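Local structure of GNA33 (Neisseria gonorrhoeae FA 1090, 2G5D) at residues Y121-T133 / G229-H241. The protein probably cleaves the glycosidic bond between N-acetylmuramic acid and N-acetylglucosamine in peptidoglycan as a lytic transglycosylase, leaving a 1,6-anhydro product. Residues are numbered along the deposited sequence; the frame is centred on the assembly and turned at random.
Sequences YYEPVLKGDGRRT and GYAEDPVELFFMH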
loop_
_atom_site.group_PDB
_atom_site.type_symbol
_atom_site.label_atom_id
_atom_site.label_comp_id
_atom_site.label_asym_id
_atom_site.label_seq_id
_atom_site.Cartn_x
_atom_site.Cartn_y
_atom_site.Cartn_z
ATOM N N TYR A 121 2.521 3.047 7.411
ATOM C CA TYR A 121 3.178 1.931 6.745
ATOM C C TYR A 121 4.473 2.382 6.124
ATOM O O TYR A 121 4.742 3.581 6.058
ATOM C CB TYR A 121 2.265 1.226 5.727
ATOM C CG TYR A 121 1.887 1.973 4.459
ATOM C CD1 TYR A 121 2.263 1.488 3.203
ATOM C CD2 TYR A 121 1.089 3.127 4.507
ATOM C CE1 TYR A 121 1.875 2.140 2.034
ATOM C CE2 TYR A 121 0.699 3.778 3.349
ATOM C CZ TYR A 121 1.100 3.296 2.126
ATOM O OH TYR A 121 0.699 3.959 0.993
ATOM N N TYR A 122 5.267 1.415 5.664
ATOM C CA TYR A 122 6.611 1.697 5.171
ATOM C C TYR A 122 7.154 0.614 4.241
ATOM O O TYR A 122 6.565 -0.459 4.101
ATOM C CB TYR A 122 7.576 1.922 6.354
ATOM C CG TYR A 122 8.152 0.668 6.969
ATOM C CD1 TYR A 122 9.509 0.369 6.845
ATOM C CD2 TYR A 122 7.343 -0.217 7.682
ATOM C CE1 TYR A 122 10.031 -0.783 7.403
ATOM C CE2 TYR A 122 7.855 -1.354 8.241
ATOM C CZ TYR A 122 9.197 -1.636 8.107
ATOM O OH TYR A 122 9.687 -2.769 8.678
ATOM N N GLU A 123 8.279 0.925 3.606
ATOM C CA GLU A 123 8.991 -0.006 2.755
ATOM C C GLU A 123 10.200 -0.591 3.496
ATOM O O GLU A 123 11.173 0.113 3.764
ATOM C CB GLU A 123 9.422 0.671 1.449
ATOM C CG GLU A 123 10.119 -0.309 0.483
ATOM C CD GLU A 123 10.672 0.354 -0.763
ATOM O OE1 GLU A 123 10.708 1.599 -0.830
ATOM O OE2 GLU A 123 11.093 -0.378 -1.679
ATOM N N PRO A 124 10.150 -1.890 3.838
ATOM C CA PRO A 124 11.296 -2.442 4.586
ATOM C C PRO A 124 12.586 -2.591 3.769
ATOM O O PRO A 124 12.543 -2.827 2.557
ATOM C CB PRO A 124 10.796 -3.811 5.050
ATOM C CG PRO A 124 9.724 -4.177 4.089
ATOM C CD PRO A 124 9.104 -2.897 3.592
ATOM N N VAL A 125 13.715 -2.412 4.456
ATOM C CA VAL A 125 15.049 -2.798 3.969
ATOM C C VAL A 125 15.462 -4.094 4.682
ATOM O O VAL A 125 15.356 -4.202 5.891
ATOM C CB VAL A 125 16.110 -1.666 4.204
ATOM C CG1 VAL A 125 17.541 -2.125 3.826
ATOM C CG2 VAL A 125 15.753 -0.460 3.411
ATOM N N LEU A 126 15.897 -5.096 3.934
ATOM C CA LEU A 126 16.409 -6.296 4.600
ATOM C C LEU A 126 17.716 -6.770 4.005
ATOM O O LEU A 126 17.906 -6.716 2.802
ATOM C CB LEU A 126 15.364 -7.431 4.686
ATOM C CG LEU A 126 14.379 -7.834 3.582
ATOM C CD1 LEU A 126 13.952 -9.273 3.773
ATOM C CD2 LEU A 126 13.139 -6.876 3.551
ATOM N N LYS A 127 18.623 -7.202 4.876
ATOM C CA LYS A 127 19.909 -7.759 4.443
ATOM C C LYS A 127 19.688 -8.980 3.539
ATOM O O LYS A 127 18.818 -9.818 3.796
ATOM C CB LYS A 127 20.763 -8.138 5.654
ATOM C CG LYS A 127 21.177 -6.977 6.537
ATOM C CD LYS A 127 21.882 -7.516 7.784
ATOM C CE LYS A 127 22.541 -6.416 8.580
ATOM N NZ LYS A 127 23.459 -6.992 9.613
ATOM N N GLY A 128 20.465 -9.060 2.465
ATOM C CA GLY A 128 20.292 -10.122 1.485
ATOM C C GLY A 128 21.292 -9.999 0.361
ATOM O O GLY A 128 22.246 -9.238 0.473
ATOM N N ASP A 129 21.073 -10.748 -0.720
ATOM C CA ASP A 129 21.984 -10.732 -1.867
ATOM C C ASP A 129 21.240 -11.078 -3.158
ATOM O O ASP A 129 20.122 -11.559 -3.119
ATOM C CB ASP A 129 23.148 -11.715 -1.634
ATOM C CG ASP A 129 24.520 -11.133 -2.009
ATOM O OD1 ASP A 129 24.635 -10.370 -2.998
ATOM O OD2 ASP A 129 25.497 -11.455 -1.299
ATOM N N GLY A 130 21.874 -10.828 -4.303
ATOM C CA GLY A 130 21.338 -11.243 -5.600
ATOM C C GLY A 130 21.635 -12.704 -5.885
ATOM O O GLY A 130 21.190 -13.245 -6.894
ATOM N N ARG A 131 22.381 -13.328 -4.970
ATOM C CA ARG A 131 22.819 -14.717 -5.055
ATOM C C ARG A 131 22.542 -15.422 -3.753
ATOM O O ARG A 131 22.311 -14.785 -2.723
ATOM C CB ARG A 131 24.329 -14.771 -5.204
ATOM C CG ARG A 131 24.889 -14.852 -6.585
ATOM C CD ARG A 131 26.413 -14.795 -6.472
ATOM N NE ARG A 131 26.824 -13.774 -5.496
ATOM C CZ ARG A 131 27.678 -13.956 -4.484
ATOM N NH1 ARG A 131 28.263 -15.129 -4.288
ATOM N NH2 ARG A 131 27.957 -12.943 -3.669
ATOM N N ARG A 132 22.611 -16.745 -3.787
ATOM C CA ARG A 132 22.642 -17.518 -2.562
ATOM C C ARG A 132 24.065 -17.433 -2.012
ATOM O O ARG A 132 25.016 -17.644 -2.737
ATOM C CB ARG A 132 22.254 -18.963 -2.848
ATOM C CG ARG A 132 21.882 -19.755 -1.619
ATOM C CD ARG A 132 21.886 -21.232 -1.920
ATOM N NE ARG A 132 21.566 -22.015 -0.730
ATOM C CZ ARG A 132 21.931 -23.282 -0.536
ATOM N NH1 ARG A 132 22.653 -23.931 -1.449
ATOM N NH2 ARG A 132 21.581 -23.904 0.587
ATOM N N THR A 133 24.196 -17.077 -0.739
ATOM C CA THR A 133 25.483 -17.079 -0.051
ATOM C C THR A 133 25.310 -17.803 1.284
ATOM O O THR A 133 24.209 -18.237 1.622
ATOM C CB THR A 133 26.012 -15.641 0.222
ATOM O OG1 THR A 133 25.094 -14.946 1.083
ATOM C CG2 THR A 133 26.208 -14.853 -1.083
ATOM N N GLY A 229 16.438 -12.918 -5.673
ATOM C CA GLY A 229 17.488 -12.693 -4.707
ATOM C C GLY A 229 17.212 -13.504 -3.474
ATOM O O GLY A 229 16.275 -14.310 -3.451
ATOM N N TYR A 230 18.035 -13.287 -2.452
ATOM C CA TYR A 230 18.008 -14.082 -1.233
ATOM C C TYR A 230 18.049 -13.179 -0.008
ATOM O O TYR A 230 18.834 -12.238 0.037
ATOM C CB TYR A 230 19.178 -15.083 -1.219
ATOM C CG TYR A 230 19.032 -16.177 -2.254
ATOM C CD1 TYR A 230 19.358 -15.948 -3.591
ATOM C CD2 TYR A 230 18.535 -17.427 -1.902
ATOM C CE1 TYR A 230 19.206 -16.942 -4.545
ATOM C CE2 TYR A 230 18.377 -18.434 -2.852
ATOM C CZ TYR A 230 18.708 -18.180 -4.168
ATOM O OH TYR A 230 18.559 -19.167 -5.115
ATOM N N ALA A 231 17.191 -13.470 0.969
ATOM C CA ALA A 231 17.168 -12.751 2.242
ATOM C C ALA A 231 17.986 -13.489 3.307
ATOM O O ALA A 231 18.067 -14.720 3.300
ATOM C CB ALA A 231 15.733 -12.577 2.712
ATOM N N GLU A 232 18.570 -12.747 4.242
ATOM C CA GLU A 232 19.314 -13.370 5.336
ATOM C C GLU A 232 18.375 -14.009 6.362
ATOM O O GLU A 232 18.629 -15.130 6.841
ATOM C CB GLU A 232 20.247 -12.362 6.026
ATOM C CG GLU A 232 21.513 -12.063 5.235
ATOM C CD GLU A 232 22.497 -11.201 5.983
ATOM O OE1 GLU A 232 23.327 -10.533 5.314
ATOM O OE2 GLU A 232 22.444 -11.183 7.231
ATOM N N ASP A 233 17.295 -13.290 6.672
ATOM C CA ASP A 233 16.362 -13.647 7.731
ATOM C C ASP A 233 14.965 -13.925 7.159
ATOM O O ASP A 233 14.427 -13.079 6.452
ATOM C CB ASP A 233 16.291 -12.506 8.755
ATOM C CG ASP A 233 15.437 -12.848 9.954
ATOM O OD1 ASP A 233 15.961 -13.479 10.891
ATOM O OD2 ASP A 233 14.240 -12.488 9.974
ATOM N N PRO A 234 14.365 -15.102 7.488
ATOM C CA PRO A 234 13.037 -15.529 6.980
ATOM C C PRO A 234 11.852 -14.775 7.595
ATOM O O PRO A 234 10.786 -14.701 6.979
ATOM C CB PRO A 234 12.952 -16.993 7.429
ATOM C CG PRO A 234 13.749 -17.027 8.687
ATOM C CD PRO A 234 14.927 -16.113 8.413
ATOM N N VAL A 235 12.015 -14.278 8.817
ATOM C CA VAL A 235 10.974 -13.467 9.464
ATOM C C VAL A 235 10.948 -12.065 8.851
ATOM O O VAL A 235 9.866 -11.541 8.539
ATOM C CB VAL A 235 11.128 -13.408 11.018
ATOM C CG1 VAL A 235 10.100 -12.446 11.644
ATOM C CG2 VAL A 235 10.983 -14.789 11.614
ATOM N N GLU A 236 12.126 -11.476 8.648
ATOM C CA GLU A 236 12.214 -10.223 7.894
ATOM C C GLU A 236 11.638 -10.375 6.492
ATOM O O GLU A 236 10.986 -9.447 5.996
ATOM C CB GLU A 236 13.638 -9.651 7.832
ATOM C CG GLU A 236 14.174 -9.138 9.153
ATOM C CD GLU A 236 15.493 -8.399 9.006
ATOM O OE1 GLU A 236 16.476 -8.830 9.603
ATOM O OE2 GLU A 236 15.560 -7.377 8.292
ATOM N N LEU A 237 11.849 -11.530 5.855
ATOM C CA LEU A 237 11.244 -11.762 4.532
ATOM C C LEU A 237 9.742 -11.880 4.645
ATOM O O LEU A 237 9.005 -11.427 3.762
ATOM C CB LEU A 237 11.757 -13.037 3.878
ATOM C CG LEU A 237 12.049 -13.076 2.375
ATOM C CD1 LEU A 237 11.842 -14.506 1.813
ATOM C CD2 LEU A 237 11.331 -11.986 1.518
ATOM N N PHE A 238 9.295 -12.508 5.733
ATOM C CA PHE A 238 7.888 -12.738 5.951
ATOM C C PHE A 238 7.188 -11.389 5.994
ATOM O O PHE A 238 6.166 -11.194 5.337
ATOM C CB PHE A 238 7.653 -13.538 7.241
ATOM C CG PHE A 238 6.201 -13.828 7.511
ATOM C CD1 PHE A 238 5.632 -15.023 7.088
ATOM C CD2 PHE A 238 5.406 -12.905 8.167
ATOM C CE1 PHE A 238 4.291 -15.299 7.322
ATOM C CE2 PHE A 238 4.060 -13.165 8.398
ATOM C CZ PHE A 238 3.504 -14.364 7.976
ATOM N N PHE A 239 7.762 -10.454 6.748
ATOM C CA PHE A 239 7.204 -9.101 6.891
ATOM C C PHE A 239 7.288 -8.199 5.647
ATOM O O PHE A 239 6.456 -7.307 5.482
ATOM C CB PHE A 239 7.778 -8.421 8.136
ATOM C CG PHE A 239 7.054 -8.790 9.398
ATOM C CD1 PHE A 239 7.388 -9.953 10.097
ATOM C CD2 PHE A 239 6.017 -7.983 9.883
ATOM C CE1 PHE A 239 6.710 -10.309 11.255
ATOM C CE2 PHE A 239 5.327 -8.339 11.037
ATOM C CZ PHE A 239 5.680 -9.501 11.729
ATOM N N MET A 240 8.263 -8.435 4.770
ATOM C CA MET A 240 8.265 -7.819 3.435
ATOM C C MET A 240 7.013 -8.209 2.669
ATOM O O MET A 240 6.436 -7.370 1.963
ATOM C CB MET A 240 9.496 -8.221 2.617
ATOM C CG MET A 240 9.698 -7.398 1.337
ATOM S SD MET A 240 11.220 -7.825 0.454
ATOM C CE MET A 240 10.688 -9.201 -0.559
ATOM N N HIS A 241 6.597 -9.472 2.803
ATOM C CA HIS A 241 5.340 -9.936 2.207
ATOM C C HIS A 241 4.159 -9.121 2.748
ATOM O O HIS A 241 3.300 -8.697 1.983
ATOM C CB HIS A 241 5.105 -11.421 2.488
ATOM C CG HIS A 241 5.812 -12.351 1.549
ATOM N ND1 HIS A 241 7.187 -12.400 1.436
ATOM C CD2 HIS A 241 5.335 -13.317 0.729
ATOM C CE1 HIS A 241 7.522 -13.334 0.564
ATOM N NE2 HIS A 241 6.416 -13.904 0.120
HETATM O O HOH W 1 13.643 -5.396 7.564
HETATM O O HOH W 2 17.192 -10.360 5.863
#
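A short antiparallel strand pairing joins G128 and D129 to Y230 and A231, and beyond it strand 125-129 passes over helix 234-241, all within the MltA-specific insert region. D129 and Y230 form a hydrogen-bonded pair: D129 N to Y230 O and Y230 N to D129 O are both 2.8 Å. G128 faces A231 as the non-hydrogen-bonded pair, its CA in tight approach to Y230 O (2.9 Å). As the chain leaves the strand, E232 N still donates to K127 O (3.0 Å), and a water joins that oxygen to D233 N. K127 CB lies against the E232 carboxylate, 3.5 Å from OE1, but the charged ends do not meet. D233, the N-cap of the helix, accepts from E236 N with the anti lone pair of OD2.

L126 packs against A231, L237 and M240. Its chi1 of 41° sets CG between N and C, with CD1 on A231 CB and 3.7 Å from E236 O, and CD2 3.8 Å from M240 SD. P124 CG rests on M240 CA. At the other end R132 CB sits over the Y230 ring, 3.8 Å from the centroid and 10° off its normal, a CH-pi contact. A second water bridges V125 O and E236 OE2, while E236 OE1 pairs with K292. Strand 138-141 pairs antiparallel with strand 227-231, and P139 touches the Y230 side chain. Backbone bonds thus fix the strand register, whereas no direct hydrogen bond links strand 125-129 to the helix, which meets it through L126 packing and the water bridge.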